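Local coordinates for protein probable M18-family aminopeptidase 1 (Thermotoga maritima, PDB 2GLF) that probably acts as a metal-dependent aminopeptidase of the M18 family, removing residues from the N-termini of peptides, and here binds manganese ions, at residues G247-I252 and P427-S432; G325-A330 and P419-M424; N343-G348 and Q388-G393; Y349-V354 and F437-A442. All coordinates share one frame; numbering follows the deposited sequence.

Interaction 1 of 4, residues G247-I252 and P427-S432; sequences GQDDRI and PFEISS. With MN (manganese (II) ion), chain F; MN (manganese (II) ion), chain E.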
# COMPACT_ATOMS: atom_id res chain seq x y z
N GLY A 247 -13.59 -27.93 28.73
CA GLY A 247 -12.81 -27.73 29.93
C GLY A 247 -11.83 -28.82 30.25
O GLY A 247 -11.34 -28.90 31.38
N GLN A 248 -11.54 -29.67 29.28
CA GLN A 248 -10.58 -30.73 29.54
C GLN A 248 -9.25 -30.07 29.86
O GLN A 248 -8.37 -30.69 30.46
CB GLN A 248 -10.43 -31.65 28.33
CG GLN A 248 -11.44 -32.78 28.36
CD GLN A 248 -11.24 -33.77 27.24
OE1 GLN A 248 -11.44 -33.45 26.07
NE2 GLN A 248 -10.82 -34.98 27.60
N ASP A 249 -9.11 -28.80 29.47
CA ASP A 249 -7.88 -28.09 29.76
C ASP A 249 -7.71 -28.04 31.27
O ASP A 249 -8.24 -27.17 31.96
CB ASP A 249 -7.88 -26.66 29.22
CG ASP A 249 -6.51 -25.98 29.36
OD1 ASP A 249 -5.82 -26.20 30.38
OD2 ASP A 249 -6.13 -25.20 28.46
N ASP A 250 -6.97 -29.05 31.73
CA ASP A 250 -6.60 -29.27 33.11
C ASP A 250 -7.54 -29.93 34.09
O ASP A 250 -7.10 -30.33 35.17
CB ASP A 250 -6.03 -28.01 33.72
CG ASP A 250 -4.71 -28.27 34.37
OD1 ASP A 250 -3.91 -29.01 33.75
OD2 ASP A 250 -4.46 -27.76 35.47
N ARG A 251 -8.82 -30.05 33.76
CA ARG A 251 -9.68 -30.76 34.70
C ARG A 251 -9.34 -32.22 34.43
O ARG A 251 -9.63 -33.11 35.23
CB ARG A 251 -11.17 -30.48 34.45
CG ARG A 251 -11.52 -29.01 34.61
CD ARG A 251 -12.94 -28.79 35.10
NE ARG A 251 -13.13 -27.38 35.44
CZ ARG A 251 -13.60 -26.46 34.61
NH1 ARG A 251 -13.95 -26.79 33.38
NH2 ARG A 251 -13.70 -25.20 35.00
N ILE A 252 -8.68 -32.46 33.29
CA ILE A 252 -8.27 -33.80 32.91
C ILE A 252 -7.06 -34.14 33.76
O ILE A 252 -6.82 -35.30 34.08
CB ILE A 252 -7.88 -33.89 31.43
CG1 ILE A 252 -7.77 -35.37 31.02
CG2 ILE A 252 -6.55 -33.20 31.19
CD1 ILE A 252 -7.65 -35.59 29.53
N PRO A 427 -14.70 -25.02 22.66
CA PRO A 427 -15.82 -25.49 23.49
C PRO A 427 -15.93 -27.01 23.53
O PRO A 427 -16.78 -27.56 24.23
CB PRO A 427 -17.04 -24.85 22.82
CG PRO A 427 -16.47 -23.60 22.22
CD PRO A 427 -15.18 -24.10 21.62
N PHE A 428 -15.06 -27.69 22.78
CA PHE A 428 -15.09 -29.15 22.72
C PHE A 428 -13.68 -29.70 22.46
O PHE A 428 -13.34 -30.07 21.34
CB PHE A 428 -16.05 -29.60 21.60
CG PHE A 428 -16.53 -31.03 21.72
CD1 PHE A 428 -17.41 -31.40 22.73
CD2 PHE A 428 -16.12 -32.00 20.80
CE1 PHE A 428 -17.87 -32.72 22.83
CE2 PHE A 428 -16.58 -33.32 20.90
CZ PHE A 428 -17.45 -33.68 21.91
N GLU A 429 -12.86 -29.74 23.51
CA GLU A 429 -11.49 -30.24 23.38
C GLU A 429 -11.48 -31.76 23.22
O GLU A 429 -12.41 -32.45 23.63
CB GLU A 429 -10.67 -29.83 24.60
CG GLU A 429 -10.69 -28.34 24.86
CD GLU A 429 -9.96 -27.94 26.14
OE1 GLU A 429 -10.13 -28.65 27.16
OE2 GLU A 429 -9.24 -26.92 26.12
N ILE A 430 -10.42 -32.27 22.61
CA ILE A 430 -10.27 -33.70 22.37
C ILE A 430 -9.00 -34.25 23.02
O ILE A 430 -7.92 -33.67 22.91
CB ILE A 430 -10.24 -34.00 20.83
CG1 ILE A 430 -11.57 -34.60 20.37
CG2 ILE A 430 -9.14 -34.99 20.50
CD1 ILE A 430 -12.73 -33.69 20.47
N SER A 431 -9.15 -35.38 23.71
CA SER A 431 -8.03 -36.06 24.37
C SER A 431 -8.17 -37.55 24.10
O SER A 431 -9.23 -38.01 23.67
CB SER A 431 -8.06 -35.81 25.87
OG SER A 431 -9.18 -36.46 26.46
N SER A 432 -7.11 -38.30 24.34
CA SER A 432 -7.11 -39.74 24.13
C SER A 432 -7.49 -40.49 25.42
O SER A 432 -7.06 -40.11 26.51
CB SER A 432 -5.73 -40.20 23.66
OG SER A 432 -5.60 -41.60 23.71
MN MN F . -5.38 -23.04 29.24
MN MN E . -3.89 -25.26 31.23
O HOH W 1 -3.04 -26.14 29.21
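The carboxylate of E429 faces the backbone nitrogens of Q248 and D249 across this contact. The E429 side chain leaves strand 429-432 with CG anti to the carbonyl carbon (chi1 -55°) and runs on extended, which carries its carboxylate to the first turn of helix 248-263. There OE1 faces the start of the helix: D249 N lies 2.5 Å from E429 OE1 in a weak, strongly bent hydrogen bond, though the position of that nitrogen is not secure. The other oxygen, E429 OE2, passes alongside the D249 side chain, 3.4 Å from D249 CB, and takes its firmer bond from the backbone N of H425.

The D249 carboxylate extends past E429 to the metals. With CG anti to the backbone N (chi1 -172°), it spreads one oxygen to each: OD1 lies 2.3 Å from the manganese ion of chain E, and OD2 is 2.4 Å from the manganese ion of chain F. E429 therefore lies behind a first-shell ligand rather than among the ligands; it touches the backbone of D249 and is bonded to that of H425, a second metal ligand.

Q248 lies along the strand between E429 and S431, and I252 brings its CD1 methyl to 3.5 Å from S431 OG. H92, D326 and a water complete the shell of the chain E ion, while E279 and H425 complete that of chain F. One aspartate bridging two metals in this way is characteristic of the dinuclear centre of M18 metallopeptidases, where the pair probably serves catalysis.

Interaction 2 of 4, residues G325-A330 and P419-M424; sequences GDVCAA and PALLGM. With MN (manganese (II) ion), chain E.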
# COMPACT_ATOMS: atom_id res chain seq x y z
N GLY A 325 0.83 -30.45 36.66
CA GLY A 325 -0.11 -31.17 35.81
C GLY A 325 -0.96 -30.31 34.89
O GLY A 325 -2.00 -29.79 35.31
N ASP A 326 -0.52 -30.15 33.65
CA ASP A 326 -1.26 -29.37 32.66
C ASP A 326 -1.11 -30.03 31.29
O ASP A 326 -0.18 -30.79 31.06
CB ASP A 326 -0.76 -27.93 32.63
CG ASP A 326 -1.81 -26.95 32.15
OD1 ASP A 326 -1.61 -25.73 32.29
OD2 ASP A 326 -2.85 -27.39 31.62
N VAL A 327 -2.03 -29.73 30.38
CA VAL A 327 -2.04 -30.31 29.04
C VAL A 327 -1.14 -29.63 28.03
O VAL A 327 -0.83 -28.44 28.15
CB VAL A 327 -3.46 -30.28 28.46
CG1 VAL A 327 -4.43 -31.02 29.37
CG2 VAL A 327 -3.90 -28.83 28.29
N CYS A 328 -0.71 -30.39 27.03
CA CYS A 328 0.12 -29.84 25.97
C CYS A 328 -0.68 -30.01 24.68
O CYS A 328 -1.80 -30.52 24.71
CB CYS A 328 1.45 -30.60 25.87
SG CYS A 328 1.27 -32.37 25.62
N ALA A 329 -0.11 -29.58 23.56
CA ALA A 329 -0.80 -29.66 22.28
C ALA A 329 -0.32 -30.83 21.45
O ALA A 329 0.87 -30.97 21.22
CB ALA A 329 -0.60 -28.36 21.52
N ALA A 330 -1.25 -31.67 21.02
CA ALA A 330 -0.91 -32.82 20.19
C ALA A 330 -0.86 -32.32 18.75
O ALA A 330 -1.35 -31.22 18.47
CB ALA A 330 -1.97 -33.89 20.34
N PRO A 419 -1.37 -34.94 29.54
CA PRO A 419 -1.73 -35.44 28.21
C PRO A 419 -1.77 -34.35 27.12
O PRO A 419 -1.78 -33.15 27.41
CB PRO A 419 -3.09 -36.09 28.45
CG PRO A 419 -3.70 -35.16 29.45
CD PRO A 419 -2.56 -34.88 30.41
N ALA A 420 -1.78 -34.79 25.86
CA ALA A 420 -1.82 -33.88 24.71
C ALA A 420 -3.26 -33.71 24.24
O ALA A 420 -4.01 -34.68 24.16
CB ALA A 420 -0.96 -34.42 23.58
N LEU A 421 -3.64 -32.47 23.91
CA LEU A 421 -5.01 -32.21 23.44
C LEU A 421 -5.08 -31.60 22.05
O LEU A 421 -4.14 -30.95 21.58
CB LEU A 421 -5.75 -31.26 24.39
CG LEU A 421 -5.96 -31.57 25.86
CD1 LEU A 421 -6.83 -30.48 26.45
CD2 LEU A 421 -6.63 -32.91 26.04
N LEU A 422 -6.22 -31.80 21.41
CA LEU A 422 -6.50 -31.26 20.10
C LEU A 422 -7.60 -30.22 20.30
O LEU A 422 -8.58 -30.49 20.98
CB LEU A 422 -6.97 -32.38 19.17
CG LEU A 422 -6.00 -32.82 18.07
CD1 LEU A 422 -4.58 -32.85 18.60
CD2 LEU A 422 -6.41 -34.18 17.55
N GLY A 423 -7.42 -29.03 19.74
CA GLY A 423 -8.42 -28.00 19.90
C GLY A 423 -8.48 -27.44 21.32
O GLY A 423 -9.56 -27.20 21.86
N MSE A 424 -7.32 -27.23 21.93
CA MSE A 424 -7.28 -26.69 23.28
C MSE A 424 -8.01 -25.34 23.30
O MSE A 424 -7.91 -24.55 22.37
CB MSE A 424 -5.83 -26.52 23.73
CG MSE A 424 -5.64 -26.39 25.24
SE MSE A 424 -3.77 -26.24 25.77
CE MSE A 424 -3.81 -24.52 26.67
MN MN E . -3.89 -25.26 31.23
O HOH W 1 -3.04 -26.14 29.21
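C328 and A420 are paired in register as neighbours in a parallel pair of strands, 321-329 and 414-421, within the large mixed sheet of the alpha/beta metallopeptidase domain of the zinc exopeptidase clan. Three backbone hydrogen bonds tie them, with the donor changing strand each time. C328 N gives to P419 O at 3.0 Å, L421 N returns to C328 O at 2.8 Å, and A330 N reaches L421 O. The last approaches from above the carbonyl plane, 40° out of it.

Apolar contacts lie on both faces of this pair. On the one that holds C328 and A420, the A420 CB methyl sits between C328 SG and the CB of A330, and A330 CB also meets L422 CD1. On the other, V327 is the wedge. Its CG1 stands anti to the carbonyl carbon (chi1 -58°) and lies against the L421 branch, 3.8 Å from L421 CD1, while CG2 crosses to the selenium of M424, a selenomethionine, 3.6 Å from SE. Replacing V327 by a glycine would remove both branches and would probably open a gap beside L421 and leave the M424 selenium without its valine neighbour, next to the metal ligand D326.

Metal binding is the third kind of interaction. D326 precedes V327 and is turned the other way, so that the two carboxylate oxygens both grip the manganese ion of chain E; H92 and D249 share that ion. D326 OD2 is 2.4 Å from the metal and also accepts the backbone N-H of V327, 2.8 Å from V327 N, on its anti side but tilted out of the carboxylate plane.

Interaction 3 of 4, residues N343-G348 and Q388-G393; sequences NAPKLG and QVATLG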
# COMPACT_ATOMS: atom_id res chain seq x y z
N ASN A 343 9.72 -33.26 18.28
CA ASN A 343 9.59 -32.90 19.70
C ASN A 343 8.14 -32.54 20.03
O ASN A 343 7.89 -31.74 20.94
CB ASN A 343 10.50 -31.72 20.05
CG ASN A 343 11.96 -32.13 20.20
OD1 ASN A 343 12.38 -32.56 21.27
ND2 ASN A 343 12.73 -32.01 19.12
N ALA A 344 7.21 -33.13 19.28
CA ALA A 344 5.78 -32.89 19.47
C ALA A 344 5.05 -34.16 19.90
O ALA A 344 5.36 -35.25 19.44
CB ALA A 344 5.17 -32.37 18.19
N PRO A 345 4.07 -34.03 20.80
CA PRO A 345 3.34 -35.20 21.27
C PRO A 345 2.28 -35.68 20.28
O PRO A 345 1.71 -34.88 19.52
CB PRO A 345 2.72 -34.72 22.56
CG PRO A 345 2.41 -33.29 22.24
CD PRO A 345 3.67 -32.83 21.55
N LYS A 346 2.01 -36.98 20.30
CA LYS A 346 1.00 -37.60 19.44
C LYS A 346 -0.03 -38.23 20.36
O LYS A 346 0.32 -38.74 21.44
CB LYS A 346 1.64 -38.68 18.56
CG LYS A 346 2.79 -38.22 17.69
CD LYS A 346 2.32 -37.37 16.53
CE LYS A 346 2.88 -37.90 15.22
NZ LYS A 346 2.45 -39.30 15.01
N LEU A 347 -1.30 -38.21 19.95
CA LEU A 347 -2.38 -38.80 20.75
C LEU A 347 -2.21 -40.31 20.94
O LEU A 347 -1.89 -41.03 20.00
CB LEU A 347 -3.74 -38.55 20.08
CG LEU A 347 -4.29 -37.13 20.02
CD1 LEU A 347 -5.51 -37.11 19.12
CD2 LEU A 347 -4.64 -36.66 21.42
N GLY A 348 -2.42 -40.77 22.17
CA GLY A 348 -2.30 -42.19 22.45
C GLY A 348 -0.89 -42.73 22.61
O GLY A 348 -0.70 -43.95 22.68
N GLN A 388 6.17 -39.60 26.43
CA GLN A 388 6.76 -39.00 25.24
C GLN A 388 7.15 -37.56 25.55
O GLN A 388 6.58 -36.95 26.45
CB GLN A 388 5.74 -39.03 24.08
CG GLN A 388 4.43 -38.31 24.39
CD GLN A 388 3.42 -38.41 23.25
OE1 GLN A 388 3.78 -38.34 22.07
NE2 GLN A 388 2.14 -38.55 23.60
N VAL A 389 8.13 -37.02 24.83
CA VAL A 389 8.56 -35.64 25.07
C VAL A 389 7.63 -34.72 24.30
O VAL A 389 7.14 -35.10 23.24
CB VAL A 389 10.03 -35.37 24.61
CG1 VAL A 389 10.75 -36.69 24.38
CG2 VAL A 389 10.05 -34.51 23.36
N ALA A 390 7.38 -33.53 24.82
CA ALA A 390 6.50 -32.60 24.14
C ALA A 390 6.99 -31.16 24.23
O ALA A 390 7.52 -30.73 25.26
CB ALA A 390 5.09 -32.70 24.69
N THR A 391 6.82 -30.43 23.14
CA THR A 391 7.22 -29.04 23.05
C THR A 391 6.02 -28.27 22.52
O THR A 391 5.28 -28.76 21.67
CB THR A 391 8.39 -28.87 22.09
OG1 THR A 391 9.52 -29.61 22.57
CG2 THR A 391 8.77 -27.41 21.98
N LEU A 392 5.83 -27.06 23.03
CA LEU A 392 4.71 -26.23 22.61
C LEU A 392 4.97 -25.55 21.26
O LEU A 392 5.08 -24.32 21.17
CB LEU A 392 4.43 -25.17 23.67
CG LEU A 392 3.17 -24.32 23.47
CD1 LEU A 392 1.93 -25.21 23.55
CD2 LEU A 392 3.13 -23.23 24.53
N GLY A 393 5.06 -26.36 20.21
CA GLY A 393 5.29 -25.85 18.87
C GLY A 393 6.72 -25.45 18.54
O GLY A 393 7.58 -25.41 19.42
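Around A344 and A390, whose CA atoms are 4.7 Å apart, the loop 343-348 runs past the end of strand 387-389 at a wide angle, 120° between the end-to-end directions of 343-346 and 388-391.

Q388 does most of the work on the strand side. Its CG sits between the backbone N and the carbonyl carbon (chi1 58°) and the chain beyond is extended, so the primary amide is laid along the backbone of K346. The fit is reciprocal: K346 N donates to Q388 OE1 at 2.8 Å, and Q388 NE2 donates back to K346 O, also at 2.8 Å and nearly straight. K346 O lies in the amide plane, whereas K346 N approaches OE1 tilted from it. Two bonds to the N-H and C=O of one residue, K346, fix the rotation of the amide. NE2 also reaches G350 O, and R4 makes a weak bond to OE1.

Beside this, the P345 ring packs on A390, its CD 3.4 Å from A390 CB. At the far end T391 OG1 makes a weak hydrogen bond with N343 O, 3.1 Å away. The N343 side chain lies across V389, OD1 being 3.7 Å from V389 CG2; its amide is held elsewhere, by D340 and by N103 of a third subunit. The K346 chain bends off toward Q110 of the second subunit.

The glutamine amide pairs with the loop as a backbone N-H and C=O would, joining it to strand 387-389, an outermost strand, within this chain, of the mixed sheet of the M18 alpha/beta domain, where neighbouring subunits come close.

Interaction 4 of 4, residues Y349-V354 and F437-A442; sequences YGVALV and FETYVA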
# COMPACT_ATOMS: atom_id res chain seq x y z
N TYR A 349 0.10 -41.85 22.66
CA TYR A 349 1.48 -42.30 22.82
C TYR A 349 2.07 -41.99 24.19
O TYR A 349 3.29 -41.80 24.32
CB TYR A 349 2.36 -41.76 21.70
CG TYR A 349 2.22 -42.57 20.43
CD1 TYR A 349 1.06 -42.52 19.66
CD2 TYR A 349 3.22 -43.47 20.05
CE1 TYR A 349 0.89 -43.34 18.55
CE2 TYR A 349 3.05 -44.30 18.95
CZ TYR A 349 1.89 -44.23 18.21
OH TYR A 349 1.73 -45.07 17.13
N GLY A 350 1.21 -41.94 25.20
CA GLY A 350 1.66 -41.70 26.55
C GLY A 350 1.51 -40.31 27.13
O GLY A 350 0.97 -39.41 26.48
N VAL A 351 1.99 -40.15 28.36
CA VAL A 351 1.93 -38.87 29.05
C VAL A 351 3.02 -38.01 28.43
O VAL A 351 4.08 -38.51 28.04
CB VAL A 351 2.26 -39.02 30.54
CG1 VAL A 351 1.73 -37.83 31.31
CG2 VAL A 351 1.67 -40.30 31.08
N ALA A 352 2.75 -36.71 28.33
CA ALA A 352 3.72 -35.80 27.76
C ALA A 352 4.55 -35.17 28.85
O ALA A 352 4.02 -34.68 29.85
CB ALA A 352 3.02 -34.72 26.96
N LEU A 353 5.86 -35.19 28.66
CA LEU A 353 6.80 -34.60 29.61
C LEU A 353 7.30 -33.33 28.92
O LEU A 353 7.97 -33.39 27.89
CB LEU A 353 7.95 -35.58 29.89
CG LEU A 353 9.05 -35.22 30.89
CD1 LEU A 353 9.71 -36.48 31.39
CD2 LEU A 353 10.08 -34.30 30.23
N VAL A 354 6.94 -32.18 29.49
CA VAL A 354 7.31 -30.88 28.94
C VAL A 354 8.40 -30.24 29.78
O VAL A 354 8.15 -29.82 30.92
CB VAL A 354 6.11 -29.92 28.92
CG1 VAL A 354 6.42 -28.74 28.05
CG2 VAL A 354 4.86 -30.63 28.44
N PHE A 437 -5.72 -42.36 30.92
CA PHE A 437 -5.35 -43.43 31.84
C PHE A 437 -3.87 -43.42 32.18
O PHE A 437 -3.49 -43.45 33.35
CB PHE A 437 -5.70 -44.78 31.22
CG PHE A 437 -5.53 -45.95 32.15
CD1 PHE A 437 -6.39 -46.13 33.24
CD2 PHE A 437 -4.52 -46.89 31.94
CE1 PHE A 437 -6.25 -47.21 34.10
CE2 PHE A 437 -4.37 -47.98 32.80
CZ PHE A 437 -5.25 -48.14 33.88
N GLU A 438 -3.03 -43.37 31.15
CA GLU A 438 -1.61 -43.39 31.38
C GLU A 438 -1.12 -42.23 32.23
O GLU A 438 -0.11 -42.34 32.93
CB GLU A 438 -0.85 -43.43 30.06
CG GLU A 438 0.59 -43.87 30.22
CD GLU A 438 0.71 -45.28 30.78
OE1 GLU A 438 1.85 -45.72 31.05
OE2 GLU A 438 -0.33 -45.95 30.95
N THR A 439 -1.83 -41.10 32.16
CA THR A 439 -1.45 -39.94 32.95
C THR A 439 -1.64 -40.33 34.40
O THR A 439 -0.77 -40.11 35.24
CB THR A 439 -2.32 -38.73 32.61
OG1 THR A 439 -1.99 -38.27 31.29
CG2 THR A 439 -2.10 -37.61 33.62
N TYR A 440 -2.81 -40.91 34.68
CA TYR A 440 -3.16 -41.39 36.01
C TYR A 440 -2.09 -42.35 36.54
O TYR A 440 -1.76 -42.34 37.72
CB TYR A 440 -4.50 -42.12 35.95
CG TYR A 440 -4.72 -43.10 37.08
CD1 TYR A 440 -4.95 -42.65 38.38
CD2 TYR A 440 -4.68 -44.47 36.85
CE1 TYR A 440 -5.13 -43.55 39.43
CE2 TYR A 440 -4.87 -45.38 37.88
CZ TYR A 440 -5.09 -44.91 39.17
OH TYR A 440 -5.26 -45.82 40.19
N VAL A 441 -1.57 -43.18 35.65
CA VAL A 441 -0.54 -44.13 36.03
C VAL A 441 0.74 -43.38 36.36
O VAL A 441 1.36 -43.62 37.39
CB VAL A 441 -0.26 -45.12 34.89
CG1 VAL A 441 0.85 -46.08 35.30
CG2 VAL A 441 -1.53 -45.89 34.56
N ALA A 442 1.14 -42.46 35.48
CA ALA A 442 2.34 -41.67 35.68
C ALA A 442 2.29 -40.89 36.99
O ALA A 442 3.22 -40.95 37.79
CB ALA A 442 2.54 -40.72 34.50
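V351 meets helix 433-449 with CG1 anti to its own backbone N (chi1 -160°) and CG2 anti to its carbonyl carbon, a setting that drives both methyls into the helix surface. CG2 goes deepest. It lies 3.3 Å from the carbonyl oxygen E438 O and 3.6 Å from A442 CB, one turn further on, and so rests over the backbone between these two positions. CG1 flanks it on the threonine side, 3.7 Å from T439 OG1, and the V351 and T439 side chains cross at about a right angle.

The E438 carbonyl that CG2 touches is not spare, for it accepts A442 N at 2.8 Å within the helix. Likewise T439 OG1 keeps its hydrogen bond to D435 O, so the valine meets groups already satisfied and the contact is purely one of van der Waals packing.

Strand 351-354 belongs to the mixed sheet, and helix 433-449, the last of the chain, covers its face in the layered alpha/beta manner; the short axes stand 8.5 Å apart and are inclined by 58°. An alanine in place of V351 would lose both methyls and is likely to open a gap over A442 and the E438 backbone.

With E438 CG anti to the backbone N, CG comes within 3.8 Å of V351 CG2; the bend at chi2 turns the carboxylate off, and OE1 accepts the backbone N-H of I386. Just before the strand, G350 CA lies 4.4 Å from E438 CG.

Overall arrangement
All four contacts are buried, yet their chemistry changes with their place. Interactions 1 and 2 lie nearest the centre of the chain and share the chain E manganese ion and its water; a probable backbone hydrogen bond from L422 N to I430 O joins them. Interaction 1 is led by carboxylates, interaction 2 by sheet hydrogen bonds and aliphatic packing. Interactions 3 and 4 lie farther out, away from the metals, on neighbouring strands of the sheet that also holds interaction 2. Interaction 3 relies on an amide and lies close to other subunits, whereas interaction 4 packs a valine against a helix by van der Waals contact, with no hydrogen bond between its two segments.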